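Local coordinates for hemerythrin HHE cation binding domain protein (Mycobacterium kansasii, PDB 6TYJ) that binds zinc and iron ions at a multinuclear site within a hemerythrin-like helical bundle, with a physiological role that remains uncertain, at residues 57-62 against 75-80; 28-33 against 38-43. One frame throughout, in Å; residues are numbered along the deposited sequence.

How the interactions relate
From the N terminus, helix 12-32 runs into a short connection and the chain turns back as helix 38-65. Interaction 2 closes that turn, pairing the last residues of the first helix with the start of the second. Helix 38-65 then carries the chain past the centre of the molecule to interaction 1, where 57-62 meets 75-80 across the connection to helix 70-91. The contacts therefore follow in series, neither nested nor crossed, and lie on opposite sides of the chain's centre, about 26 Å apart between their centres. Together they join three successive antiparallel helices: interaction 2 by packing and an arginine bond, interaction 1 largely through metal.

Interaction 1: residues 57-62 against 75-80. With ZN (zinc ion), chain D; ZN (zinc ion), chain B.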
ATOM      1  N   ILE A  57      -2.663   3.640  -6.812  1.00 21.22           N
ATOM      2  CA  ILE A  57      -3.513   2.941  -7.770  0.57 23.90           C
ATOM      3  C   ILE A  57      -4.884   2.669  -7.174  1.00 18.51           C
ATOM      4  O   ILE A  57      -5.885   2.727  -7.920  1.00 19.41           O
ATOM      5  CB  ILE A  57      -2.877   1.658  -8.346  0.57 20.06           C
ATOM      6  CG1 ILE A  57      -2.747   0.545  -7.313  0.57 17.12           C
ATOM      7  CG2 ILE A  57      -1.531   1.963  -9.011  0.57 25.56           C
ATOM      8  CD1 ILE A  57      -2.313  -0.758  -7.963  0.57 26.00           C
ATOM      9  N   GLU A  58      -4.988   2.447  -5.858  1.00 18.60           N
ATOM     10  CA  GLU A  58      -6.301   2.289  -5.240  1.00 19.40           C
ATOM     11  C   GLU A  58      -7.089   3.599  -5.347  1.00 17.79           C
ATOM     12  O   GLU A  58      -8.242   3.606  -5.813  1.00 19.79           O
ATOM     13  CB  GLU A  58      -6.139   1.771  -3.786  1.00 16.32           C
ATOM     14  CG  GLU A  58      -5.829   0.287  -3.743  1.00 18.92           C
ATOM     15  CD  GLU A  58      -5.597  -0.211  -2.360  1.00 26.56           C
ATOM     16  OE1 GLU A  58      -5.379   0.594  -1.465  1.00 28.37           O
ATOM     17  OE2 GLU A  58      -5.624  -1.443  -2.213  1.00 17.29           O
ATOM     18  N   ASP A  59      -6.465   4.737  -4.983  1.00 15.98           N
ATOM     19  CA  ASP A  59      -7.200   5.992  -4.956  1.00 17.94           C
ATOM     20  C   ASP A  59      -7.494   6.520  -6.358  1.00 19.58           C
ATOM     21  O   ASP A  59      -8.517   7.173  -6.556  1.00 21.24           O
ATOM     22  CB  ASP A  59      -6.414   7.056  -4.193  1.00 20.01           C
ATOM     23  CG  ASP A  59      -6.432   6.841  -2.695  1.00 25.06           C
ATOM     24  OD1 ASP A  59      -7.366   6.161  -2.199  1.00 23.82           O
ATOM     25  OD2 ASP A  59      -5.528   7.376  -2.032  1.00 25.13           O
ATOM     26  N   ASP A  60      -6.615   6.244  -7.327  1.00 19.49           N
ATOM     27  CA  ASP A  60      -6.719   6.881  -8.645  1.00 19.42           C
ATOM     28  C   ASP A  60      -7.480   6.046  -9.657  1.00 18.84           C
ATOM     29  O   ASP A  60      -8.036   6.613 -10.622  1.00 20.89           O
ATOM     30  CB  ASP A  60      -5.319   7.154  -9.199  1.00 19.64           C
ATOM     31  CG  ASP A  60      -4.510   8.115  -8.332  1.00 21.50           C
ATOM     32  OD1 ASP A  60      -5.074   8.759  -7.412  1.00 25.91           O
ATOM     33  OD2 ASP A  60      -3.306   8.268  -8.611  1.00 26.08           O
ATOM     34  N   LEU A  61      -7.503   4.723  -9.494  1.00 21.06           N
ATOM     35  CA  LEU A  61      -8.123   3.839 -10.475  1.00 21.36           C
ATOM     36  C   LEU A  61      -9.154   2.911  -9.845  1.00 18.28           C
ATOM     37  O   LEU A  61     -10.294   2.844 -10.315  1.00 21.53           O
ATOM     38  CB  LEU A  61      -7.056   3.028 -11.210  1.00 22.05           C
ATOM     39  CG  LEU A  61      -6.238   3.865 -12.201  1.00 20.37           C
ATOM     40  CD1 LEU A  61      -5.018   3.159 -12.748  1.00 30.85           C
ATOM     41  CD2 LEU A  61      -7.148   4.269 -13.345  1.00 23.38           C
ATOM     42  N   TYR A  62      -8.782   2.173  -8.793  1.00 19.00           N
ATOM     43  CA  TYR A  62      -9.670   1.099  -8.354  1.00 21.38           C
ATOM     44  C   TYR A  62     -10.881   1.630  -7.587  1.00 20.11           C
ATOM     45  O   TYR A  62     -12.029   1.286  -7.896  1.00 21.18           O
ATOM     46  CB  TYR A  62      -8.884   0.117  -7.481  1.00 18.44           C
ATOM     47  CG  TYR A  62      -9.711  -1.099  -7.088  1.00 18.94           C
ATOM     48  CD1 TYR A  62     -10.121  -2.010  -8.049  1.00 19.69           C
ATOM     49  CD2 TYR A  62     -10.100  -1.314  -5.764  1.00 19.79           C
ATOM     50  CE1 TYR A  62     -10.869  -3.127  -7.695  1.00 25.05           C
ATOM     51  CE2 TYR A  62     -10.876  -2.431  -5.404  1.00 22.54           C
ATOM     52  CZ  TYR A  62     -11.249  -3.324  -6.376  1.00 25.95           C
ATOM     53  OH  TYR A  62     -11.998  -4.441  -6.067  1.00 27.64           O
ATOM     54  N   VAL A  75     -14.960   4.284   4.081  1.00 20.74           N
ATOM     55  CA  VAL A  75     -14.171   3.481   5.025  1.00 21.33           C
ATOM     56  C   VAL A  75     -12.795   3.179   4.451  1.00 19.21           C
ATOM     57  O   VAL A  75     -11.776   3.290   5.150  1.00 23.01           O
ATOM     58  CB  VAL A  75     -14.931   2.198   5.363  1.00 24.46           C
ATOM     59  CG1 VAL A  75     -14.008   1.259   6.145  1.00 27.59           C
ATOM     60  CG2 VAL A  75     -16.172   2.529   6.156  1.00 25.71           C
ATOM     61  N   ALA A  76     -12.741   2.830   3.157  1.00 21.34           N
ATOM     62  CA  ALA A  76     -11.486   2.515   2.491  1.00 21.89           C
ATOM     63  C   ALA A  76     -10.503   3.668   2.586  1.00 21.39           C
ATOM     64  O   ALA A  76      -9.320   3.476   2.906  1.00 21.02           O
ATOM     65  CB  ALA A  76     -11.754   2.194   1.022  1.00 28.34           C
ATOM     66  N   HIS A  77     -10.980   4.878   2.294  1.00 20.14           N
ATOM     67  CA  HIS A  77     -10.120   6.049   2.349  1.00 18.45           C
ATOM     68  C   HIS A  77      -9.714   6.385   3.777  1.00 23.23           C
ATOM     69  O   HIS A  77      -8.573   6.799   4.020  1.00 21.09           O
ATOM     70  CB  HIS A  77     -10.833   7.222   1.723  1.00 19.73           C
ATOM     71  CG  HIS A  77     -10.832   7.172   0.229  1.00 23.32           C
ATOM     72  ND1 HIS A  77     -11.988   7.199  -0.520  1.00 32.86           N
ATOM     73  CD2 HIS A  77      -9.811   7.108  -0.656  1.00 28.44           C
ATOM     74  CE1 HIS A  77     -11.679   7.155  -1.807  1.00 27.91           C
ATOM     75  NE2 HIS A  77     -10.364   7.117  -1.918  1.00 25.57           N
ATOM     76  N   ALA A  78     -10.640   6.248   4.730  1.00 21.34           N
ATOM     77  CA  ALA A  78     -10.253   6.423   6.130  1.00 25.28           C
ATOM     78  C   ALA A  78      -9.223   5.384   6.567  1.00 23.13           C
ATOM     79  O   ALA A  78      -8.335   5.698   7.364  1.00 21.50           O
ATOM     80  CB  ALA A  78     -11.496   6.373   7.025  1.00 24.48           C
ATOM     81  N   GLU A  79      -9.301   4.144   6.060  1.00 23.75           N
ATOM     82  CA  GLU A  79      -8.272   3.145   6.378  1.00 24.53           C
ATOM     83  C   GLU A  79      -6.906   3.541   5.813  1.00 22.99           C
ATOM     84  O   GLU A  79      -5.867   3.235   6.402  1.00 21.55           O
ATOM     85  CB  GLU A  79      -8.680   1.768   5.841  1.00 23.62           C
ATOM     86  CG  GLU A  79      -9.790   1.057   6.609  1.00 43.04           C
ATOM     87  CD  GLU A  79      -9.290   0.371   7.865  1.00 63.18           C
ATOM     88  OE1 GLU A  79     -10.132  -0.009   8.717  1.00 56.42           O
ATOM     89  OE2 GLU A  79      -8.055   0.220   7.997  1.00 66.81           O
ATOM     90  N   HIS A  80      -6.875   4.180   4.639  1.00 20.10           N
ATOM     91  CA  HIS A  80      -5.598   4.712   4.176  1.00 17.57           C
ATOM     92  C   HIS A  80      -5.041   5.714   5.172  1.00 20.65           C
ATOM     93  O   HIS A  80      -3.844   5.692   5.481  1.00 21.41           O
ATOM     94  CB  HIS A  80      -5.761   5.384   2.826  1.00 17.36           C
ATOM     95  CG  HIS A  80      -5.808   4.436   1.674  1.00 20.11           C
ATOM     96  ND1 HIS A  80      -5.851   4.883   0.371  1.00 23.39           N
ATOM     97  CD2 HIS A  80      -5.854   3.086   1.609  1.00 23.23           C
ATOM     98  CE1 HIS A  80      -5.895   3.848  -0.448  1.00 23.49           C
ATOM     99  NE2 HIS A  80      -5.902   2.747   0.275  1.00 23.14           N
TER
HETATM  100 ZN    ZN D 302      -5.819   7.009  -0.129  0.58 16.41          ZN
HETATM  101 ZN    ZN B 300      -4.784  -2.551  -0.877  0.90 20.97          ZN
HETATM  102  O   HOH W   1     -10.335   7.918  -4.977  1.00 37.63           O
HETATM  103  O   HOH W   2      -7.253   8.016   0.634  0.67 21.79           O
HETATM  104  O   HOH W   3      -4.116   7.738   0.620  1.00 30.21           O
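The metal centre of this hemerythrin-like bundle joins the antiparallel helices 38-65 and 70-91 here, and E58, D59 and H80 supply the ligands. The segment axes come no closer than 11.5 Å, and the gap is spanned by carboxylates, imidazoles and zinc. H80 turns its ring between the two acids. Its ND1 binds one zinc ion at 2.2 Å, and D59 reaches the same ion through OD2 at 2.0 Å. Two waters complete this site, while D59 OD1 remains farther from the metal. The D59 carboxylate is turned 55° from the H80 ring.

E58 meets the other nitrogen of that ring. Extended beyond CG, its side chain brings OE1 to the ring edge, 2.8 Å from H80 NE2, with carboxylate and imidazole nearly coplanar (9°). This is no hydrogen bond, for OE1 and NE2 both ligate a further zinc ion, a site that H114 also joins. E58 OE2 binds yet another zinc at 1.9 Å, shared with H20, H54, H114 and E118.

H77 lies beside the metal ligands, its CD2 3.0 Å from D59 OD1 at the ring edge. A water connects its NE2 with the carbonyl oxygen of D59. Aromatic rings frame the two histidines, F55 stacking on H80 and Y63 meeting H77 edge-to-face. The helix widens into a pi-type turn at 58-62, where I57 O accepts from both L61 N and Y62 N.

With both imidazole nitrogens committed to metal, H80 has no N-H to share with either acid. Cations therefore mediate the close approach of carboxylate oxygens to ring nitrogens, and probably offset the negative charge gathered here, while E58 and H80, each bridging two zincs, link neighbouring sites into one cluster.

Interaction 2: residues 28-33 against 38-43; sequences RKISEA and EERHAL
The guanidinium group of R40 lies with one face against the backbone at the end of helix 12-32. The carbonyl carbon of I30 sits 3.9 Å above the guanidinium plane and over its centre, with S31 N offset toward the rim. A33 O meets the edge instead, accepting a hydrogen bond from R40 NH1 at 2.9 Å, with an N-H...O angle of 148° and the oxygen close to the guanidinium plane. Farther round the rim, beside the two terminal nitrogens, a water accepts a bond from NH2. I30 O is almost as near to NH1, but sits over the face, where the angle is too poor for a bond. An extended chain from CG to NE, begun by CG anti to the backbone N (chi1 -161°), carries the arginine across to these carbonyls.

Apolar contacts accompany the arginine. I30 CG2 rests on the arginine stem, and its CG1 packs 3.6 Å from L43 CB as the two side chains slide past each other. L43 CD1 lies 3.8 Å from K29 CB, and A33 CB touches R40 CB. Toward the exposed side, a water donates to both K29 O and E39 OE2, joining the two helices by a polar route.

The segments run antiparallel, their axes approaching to 8.9 Å at an angle of 156°, as expected of a helical hairpin with a short connection. Helix 100-121 packs alongside: W104 forms a cation-pi contact with R40, Y100 OH bonds to R40 NE, and S31 OG, already bonded to G27 O, also reaches W104 and K108.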
ATOM      1  N   ARG A  28       7.318  -9.067   6.145  1.00 23.33           N
ATOM      2  CA  ARG A  28       7.929 -10.223   6.799  1.00 25.84           C
ATOM      3  C   ARG A  28       9.458 -10.152   6.723  1.00 27.18           C
ATOM      4  O   ARG A  28      10.150 -10.405   7.723  1.00 27.47           O
ATOM      5  CB  ARG A  28       7.378 -11.507   6.159  1.00 32.22           C
ATOM      6  CG  ARG A  28       7.998 -12.801   6.643  1.00 39.50           C
ATOM      7  CD  ARG A  28       7.354 -14.020   5.971  1.00 51.21           C
ATOM      8  NE  ARG A  28       7.508 -14.038   4.512  1.00 68.94           N
ATOM      9  CZ  ARG A  28       6.578 -13.644   3.636  1.00 74.42           C
ATOM     10  NH1 ARG A  28       5.398 -13.186   4.052  1.00 72.34           N
ATOM     11  NH2 ARG A  28       6.823 -13.713   2.331  1.00 68.01           N
ATOM     12  N   LYS A  29      10.011  -9.759   5.564  1.00 26.16           N
ATOM     13  CA  LYS A  29      11.467  -9.649   5.448  1.00 27.88           C
ATOM     14  C   LYS A  29      12.016  -8.573   6.380  1.00 24.31           C
ATOM     15  O   LYS A  29      13.070  -8.760   7.010  1.00 24.67           O
ATOM     16  CB  LYS A  29      11.876  -9.355   4.001  1.00 26.29           C
ATOM     17  CG  LYS A  29      11.592 -10.475   3.040  1.00 34.84           C
ATOM     18  CD  LYS A  29      12.358 -10.290   1.753  1.00 46.31           C
ATOM     19  CE  LYS A  29      13.846 -10.492   1.984  1.00 55.05           C
ATOM     20  NZ  LYS A  29      14.558 -10.747   0.698  1.00 62.59           N
ATOM     21  N   ILE A  30      11.324  -7.441   6.471  1.00 19.89           N
ATOM     22  CA  ILE A  30      11.721  -6.400   7.415  1.00 17.50           C
ATOM     23  C   ILE A  30      11.743  -6.950   8.829  1.00 26.13           C
ATOM     24  O   ILE A  30      12.742  -6.814   9.546  1.00 22.41           O
ATOM     25  CB  ILE A  30      10.783  -5.187   7.293  1.00 18.84           C
ATOM     26  CG1 ILE A  30      11.003  -4.554   5.930  1.00 17.07           C
ATOM     27  CG2 ILE A  30      11.060  -4.196   8.441  1.00 21.31           C
ATOM     28  CD1 ILE A  30       9.883  -3.611   5.539  1.00 17.76           C
ATOM     29  N   SER A  31      10.650  -7.616   9.237  1.00 25.69           N
ATOM     30  CA  SER A  31      10.557  -8.157  10.593  1.00 27.40           C
ATOM     31  C   SER A  31      11.675  -9.130  10.887  1.00 26.43           C
ATOM     32  O   SER A  31      12.136  -9.230  12.039  1.00 28.81           O
ATOM     33  CB  SER A  31       9.230  -8.883  10.795  1.00 24.52           C
ATOM     34  OG  SER A  31       8.131  -8.030  10.591  1.00 30.23           O
ATOM     35  N   GLU A  32      12.104  -9.881   9.880  1.00 25.63           N
ATOM     36  CA  GLU A  32      13.086 -10.928  10.109  1.00 26.59           C
ATOM     37  C   GLU A  32      14.513 -10.400  10.134  1.00 27.82           C
ATOM     38  O   GLU A  32      15.396 -11.085  10.670  1.00 32.01           O
ATOM     39  CB  GLU A  32      12.970 -12.014   9.033  1.00 30.91           C
ATOM     40  CG  GLU A  32      11.747 -12.915   9.127  1.00 42.91           C
ATOM     41  CD  GLU A  32      11.554 -13.751   7.857  1.00 57.84           C
ATOM     42  OE1 GLU A  32      12.130 -13.381   6.803  1.00 59.72           O
ATOM     43  OE2 GLU A  32      10.828 -14.771   7.907  1.00 59.47           O
ATOM     44  N   ALA A  33      14.760  -9.202   9.567  1.00 25.99           N
ATOM     45  CA  ALA A  33      16.088  -8.629   9.512  1.00 21.61           C
ATOM     46  C   ALA A  33      16.437  -7.968  10.849  1.00 22.59           C
ATOM     47  O   ALA A  33      15.550  -7.536  11.594  1.00 26.06           O
ATOM     48  CB  ALA A  33      16.159  -7.602   8.378  1.00 24.78           C
ATOM     49  N   GLU A  38      21.683  -2.686   7.863  1.00 24.13           N
ATOM     50  CA  GLU A  38      21.640  -2.205   6.475  1.00 25.19           C
ATOM     51  C   GLU A  38      20.500  -2.846   5.692  1.00 22.20           C
ATOM     52  O   GLU A  38      19.791  -2.174   4.922  1.00 20.34           O
ATOM     53  CB  GLU A  38      22.972  -2.520   5.789  1.00 28.77           C
ATOM     54  CG  GLU A  38      24.185  -1.892   6.419  1.00 39.95           C
ATOM     55  CD  GLU A  38      25.501  -2.563   6.019  1.00 37.97           C
ATOM     56  OE1 GLU A  38      25.507  -3.678   5.441  1.00 31.32           O
ATOM     57  OE2 GLU A  38      26.550  -1.963   6.302  1.00 43.50           O
ATOM     58  N   GLU A  39      20.349  -4.160   5.850  1.00 27.29           N
ATOM     59  CA  GLU A  39      19.313  -4.908   5.155  1.00 27.37           C
ATOM     60  C   GLU A  39      17.929  -4.411   5.532  1.00 20.79           C
ATOM     61  O   GLU A  39      17.081  -4.200   4.651  1.00 20.97           O
ATOM     62  CB  GLU A  39      19.457  -6.399   5.479  1.00 26.99           C
ATOM     63  CG  GLU A  39      18.427  -7.245   4.784  1.00 35.48           C
ATOM     64  CD  GLU A  39      18.377  -8.702   5.255  1.00 51.01           C
ATOM     65  OE1 GLU A  39      19.187  -9.095   6.128  1.00 49.14           O
ATOM     66  OE2 GLU A  39      17.504  -9.446   4.747  1.00 49.69           O
ATOM     67  N   ARG A  40      17.686  -4.187   6.825  1.00 19.79           N
ATOM     68  CA  ARG A  40      16.353  -3.759   7.247  1.00 18.98           C
ATOM     69  C   ARG A  40      16.039  -2.364   6.723  1.00 20.02           C
ATOM     70  O   ARG A  40      14.893  -2.078   6.353  1.00 18.73           O
ATOM     71  CB  ARG A  40      16.215  -3.796   8.771  1.00 19.05           C
ATOM     72  CG  ARG A  40      14.745  -3.810   9.212  1.00 17.39           C
ATOM     73  CD  ARG A  40      14.684  -4.142  10.711  1.00 19.28           C
ATOM     74  NE  ARG A  40      13.349  -3.945  11.251  1.00 22.14           N
ATOM     75  CZ  ARG A  40      12.714  -4.812  12.025  1.00 23.22           C
ATOM     76  NH1 ARG A  40      13.293  -5.965  12.369  1.00 23.82           N
ATOM     77  NH2 ARG A  40      11.500  -4.520  12.453  1.00 24.07           N
ATOM     78  N   HIS A  41      17.029  -1.466   6.732  1.00 17.53           N
ATOM     79  CA  HIS A  41      16.783  -0.118   6.215  1.00 20.43           C
ATOM     80  C   HIS A  41      16.442  -0.132   4.732  1.00 20.63           C
ATOM     81  O   HIS A  41      15.533   0.594   4.298  1.00 18.17           O
ATOM     82  CB  HIS A  41      17.999   0.779   6.457  1.00 18.69           C
ATOM     83  CG  HIS A  41      18.158   1.218   7.888  1.00 19.66           C
ATOM     84  ND1 HIS A  41      17.284   2.090   8.500  1.00 25.94           N
ATOM     85  CD2 HIS A  41      19.099   0.918   8.816  1.00 23.15           C
ATOM     86  CE1 HIS A  41      17.676   2.305   9.746  1.00 27.54           C
ATOM     87  NE2 HIS A  41      18.781   1.618   9.959  1.00 24.73           N
ATOM     88  N   ALA A  42      17.176  -0.914   3.931  1.00 17.10           N
ATOM     89  CA  ALA A  42      16.859  -0.982   2.496  1.00 17.61           C
ATOM     90  C   ALA A  42      15.486  -1.577   2.280  1.00 19.01           C
ATOM     91  O   ALA A  42      14.699  -1.058   1.481  1.00 19.83           O
ATOM     92  CB  ALA A  42      17.909  -1.793   1.737  1.00 22.26           C
ATOM     93  N   LEU A  43      15.159  -2.644   3.016  1.00 20.02           N
ATOM     94  CA  LEU A  43      13.852  -3.264   2.858  1.00 19.14           C
ATOM     95  C   LEU A  43      12.736  -2.298   3.229  1.00 21.27           C
ATOM     96  O   LEU A  43      11.679  -2.278   2.580  1.00 20.02           O
ATOM     97  CB  LEU A  43      13.798  -4.527   3.728  1.00 19.84           C
ATOM     98  CG  LEU A  43      14.529  -5.762   3.186  1.00 18.30           C
ATOM     99  CD1 LEU A  43      14.585  -6.753   4.366  1.00 19.11           C
ATOM    100  CD2 LEU A  43      13.835  -6.393   1.965  1.00 21.13           C
TER
HETATM  101  O   HOH W   4      15.161 -10.428   6.107  1.00 31.55           O
HETATM  102  O   HOH W   5      10.735  -6.936  14.035  1.00 27.13           O